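Local structure of C-type lectin domain family 4, member b1 (Mus musculus, 6LKR) at residues 18-23 with 125-130. The protein is an innate immune C-type lectin receptor of the cell membrane that binds calcium and is implicated in recognising pathogen-derived phosphoglycolipids. Numbering follows the deposited sequence. Where two conformers were deposited one is given.
Sequences LVPTVF and QKSVCQ
Leu18 and Cys129 form an antiparallel hydrogen-bonded pair. Cys129 N gives a nearly straight bond to Leu18 O (2.9 Å, 176° at the hydrogen), and Leu18 N returns one to Cys129 O at 3.0 Å. The chains stay close at Val19 and Val128 and separate only at Pro20, whose ring nitrogen carries no hydrogen to continue the ladder. Pro20 stands over the backbone of Ser127, its CD 3.3 Å from Ser127 O, while its CG meets Ser127 OG at 3.7 Å and Cys129 SG at 4.1 Å. A chi1 of -54°, anti to the carbonyl carbon, places the sulfur there. Where pairing stops, a water donates to Pro20 O (2.8 Å) and accepts from Ser127 N (3.1 Å). Opposite the Leu18 and Cys129 side chains, Val19 CG2 touches Val128 CG1 at 3.8 Å, and both valines pack on Leu58 and Tyr64. The contact joins the end of strand 15-18 and the loop after it to the C-terminal strand 126-132, closing the chain ends as in other C-type lectin domains, away from the calcium site. Strand 126-132 also pairs with strands 41-42 and 64-70; Pro20 and Ser127 touch helix 28-37, tied to it by the Cys35–Cys129 disulfide.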
ATOM      1  N   LEU A  18      12.254   2.170 -11.407  1.00 23.80           N
ATOM      2  CA  LEU A  18      13.589   2.513 -11.960  1.00 26.36           C
ATOM      3  C   LEU A  18      14.695   1.973 -11.058  1.00 24.02           C
ATOM      4  O   LEU A  18      14.655   2.230  -9.839  1.00 26.73           O
ATOM      5  CB  LEU A  18      13.713   4.034 -12.087  1.00 23.86           C
ATOM      6  CG  LEU A  18      15.043   4.512 -12.672  1.00 30.12           C
ATOM      7  CD1 LEU A  18      15.023   4.365 -14.178  1.00 35.38           C
ATOM      8  CD2 LEU A  18      15.349   5.952 -12.272  1.00 31.57           C
ATOM      9  N   VAL A  19      15.688   1.332 -11.668  1.00 24.98           N
ATOM     10  CA  VAL A  19      17.006   1.046 -11.041  1.00 26.90           C
ATOM     11  C   VAL A  19      17.904   2.243 -11.357  1.00 33.27           C
ATOM     12  O   VAL A  19      18.313   2.416 -12.500  1.00 30.24           O
ATOM     13  CB  VAL A  19      17.603  -0.277 -11.559  1.00 30.19           C
ATOM     14  CG1 VAL A  19      18.941  -0.568 -10.909  1.00 29.61           C
ATOM     15  CG2 VAL A  19      16.645  -1.441 -11.365  1.00 28.35           C
ATOM     16  N   PRO A  20      18.193   3.126 -10.379  1.00 30.56           N
ATOM     17  CA  PRO A  20      19.011   4.309 -10.639  1.00 37.64           C
ATOM     18  C   PRO A  20      20.492   3.965 -10.846  1.00 42.09           C
ATOM     19  O   PRO A  20      20.946   2.945 -10.347  1.00 37.89           O
ATOM     20  CB  PRO A  20      18.798   5.200  -9.403  1.00 36.71           C
ATOM     21  CG  PRO A  20      18.341   4.267  -8.307  1.00 36.66           C
ATOM     22  CD  PRO A  20      17.735   3.052  -8.986  1.00 33.60           C
ATOM     23  N   THR A  21      21.197   4.827 -11.585  1.00 52.90           N
ATOM     24  CA  THR A  21      22.632   4.678 -11.963  1.00 56.53           C
ATOM     25  C   THR A  21      23.475   5.874 -11.480  1.00 52.51           C
ATOM     26  O   THR A  21      24.708   5.775 -11.604  1.00 45.60           O
ATOM     27  CB  THR A  21      22.742   4.475 -13.479  1.00 60.72           C
ATOM     28  OG1 THR A  21      21.835   5.399 -14.087  1.00 50.98           O
ATOM     29  CG2 THR A  21      22.415   3.058 -13.909  1.00 56.32           C
ATOM     30  N   VAL A  22      22.872   6.940 -10.923  1.00 59.01           N
ATOM     31  CA  VAL A  22      23.625   8.163 -10.490  1.00 65.37           C
ATOM     32  C   VAL A  22      24.818   7.707  -9.648  1.00 61.44           C
ATOM     33  O   VAL A  22      25.941   8.167  -9.927  1.00 56.87           O
ATOM     34  CB  VAL A  22      22.817   9.199  -9.680  1.00 66.72           C
ATOM     35  CG1 VAL A  22      23.531  10.545  -9.656  1.00 57.11           C
ATOM     36  CG2 VAL A  22      21.401   9.375 -10.172  1.00 73.91           C
ATOM     37  N   PHE A  23      24.576   6.871  -8.634  1.00 52.54           N
ATOM     38  CA  PHE A  23      25.658   6.253  -7.825  1.00 51.38           C
ATOM     39  C   PHE A  23      25.629   4.743  -8.052  1.00 47.40           C
ATOM     40  O   PHE A  23      24.542   4.169  -8.222  1.00 38.55           O
ATOM     41  CB  PHE A  23      25.592   6.667  -6.352  1.00 65.18           C
ATOM     42  CG  PHE A  23      24.218   6.870  -5.769  1.00 74.76           C
ATOM     43  CD1 PHE A  23      23.393   5.785  -5.508  1.00 84.53           C
ATOM     44  CD2 PHE A  23      23.769   8.141  -5.438  1.00 67.11           C
ATOM     45  CE1 PHE A  23      22.136   5.968  -4.953  1.00 78.66           C
ATOM     46  CE2 PHE A  23      22.517   8.321  -4.874  1.00 64.37           C
ATOM     47  CZ  PHE A  23      21.708   7.233  -4.631  1.00 78.10           C
ATOM     48  N   GLN A 125      24.676  -0.518  -1.088  1.00 27.79           N
ATOM     49  CA  GLN A 125      24.099  -1.460  -2.074  1.00 29.61           C
ATOM     50  C   GLN A 125      23.514  -0.649  -3.226  1.00 31.10           C
ATOM     51  O   GLN A 125      23.441   0.600  -3.123  1.00 30.96           O
ATOM     52  CB  GLN A 125      22.999  -2.332  -1.457  1.00 30.24           C
ATOM     53  CG  GLN A 125      23.350  -2.957  -0.111  1.00 34.24           C
ATOM     54  CD  GLN A 125      24.388  -4.053  -0.186  1.00 46.10           C
ATOM     55  OE1 GLN A 125      24.713  -4.564  -1.249  1.00 43.23           O
ATOM     56  NE2 GLN A 125      24.950  -4.409   0.958  1.00 52.86           N
ATOM     57  N   LYS A 126      23.093  -1.346  -4.273  1.00 28.24           N
ATOM     58  CA  LYS A 126      22.250  -0.769  -5.346  0.59 29.50           C
ATOM     59  C   LYS A 126      20.853  -0.548  -4.753  1.00 26.85           C
ATOM     60  O   LYS A 126      20.664  -0.828  -3.557  1.00 25.95           O
ATOM     61  CB  LYS A 126      22.283  -1.701  -6.561  0.59 30.03           C
ATOM     62  CG  LYS A 126      23.691  -2.027  -7.050  0.59 31.25           C
ATOM     63  CD  LYS A 126      23.764  -2.446  -8.504  0.59 35.95           C
ATOM     64  CE  LYS A 126      25.181  -2.475  -9.043  0.59 38.91           C
ATOM     65  NZ  LYS A 126      25.744  -1.111  -9.174  0.59 44.74           N
ATOM     66  N   SER A 127      19.918  -0.049  -5.541  1.00 27.11           N
ATOM     67  CA  SER A 127      18.546   0.198  -5.054  1.00 28.22           C
ATOM     68  C   SER A 127      17.583   0.169  -6.229  1.00 29.29           C
ATOM     69  O   SER A 127      18.048   0.148  -7.380  1.00 28.53           O
ATOM     70  CB  SER A 127      18.482   1.501  -4.296  1.00 29.14           C
ATOM     71  OG  SER A 127      19.030   2.558  -5.069  1.00 30.32           O
ATOM     72  N   VAL A 128      16.291   0.149  -5.916  1.00 27.00           N
ATOM     73  CA  VAL A 128      15.174   0.228  -6.904  0.53 27.18           C
ATOM     74  C   VAL A 128      14.121   1.182  -6.336  1.00 26.21           C
ATOM     75  O   VAL A 128      13.794   1.038  -5.139  1.00 27.18           O
ATOM     76  CB  VAL A 128      14.549  -1.149  -7.203  0.53 26.78           C
ATOM     77  CG1 VAL A 128      13.969  -1.192  -8.609  0.53 26.16           C
ATOM     78  CG2 VAL A 128      15.521  -2.297  -6.998  0.53 21.91           C
ATOM     79  N   CYS A 129      13.645   2.115  -7.149  1.00 23.53           N
ATOM     80  CA  CYS A 129      12.661   3.151  -6.764  1.00 24.81           C
ATOM     81  C   CYS A 129      11.332   2.852  -7.444  1.00 25.57           C
ATOM     82  O   CYS A 129      11.320   2.219  -8.524  1.00 26.69           O
ATOM     83  CB  CYS A 129      13.105   4.553  -7.163  1.00 25.21           C
ATOM     84  SG  CYS A 129      14.743   5.039  -6.558  1.00 29.82           S
ATOM     85  N   GLN A 130      10.253   3.334  -6.845  1.00 23.28           N
ATOM     86  CA  GLN A 130       8.906   3.238  -7.436  1.00 23.63           C
ATOM     87  C   GLN A 130       8.183   4.552  -7.168  1.00 24.45           C
ATOM     88  O   GLN A 130       8.470   5.201  -6.141  1.00 25.32           O
ATOM     89  CB  GLN A 130       8.151   2.019  -6.892  1.00 26.43           C
ATOM     90  CG  GLN A 130       7.396   2.266  -5.602  1.00 24.64           C
ATOM     91  CD  GLN A 130       6.608   1.054  -5.160  1.00 25.75           C
ATOM     92  OE1 GLN A 130       7.132  -0.050  -5.094  1.00 24.69           O
ATOM     93  NE2 GLN A 130       5.337   1.259  -4.854  1.00 25.92           N
TER
HETATM   94  O   HOH W   1      21.054   1.314  -8.066  1.00 39.25           O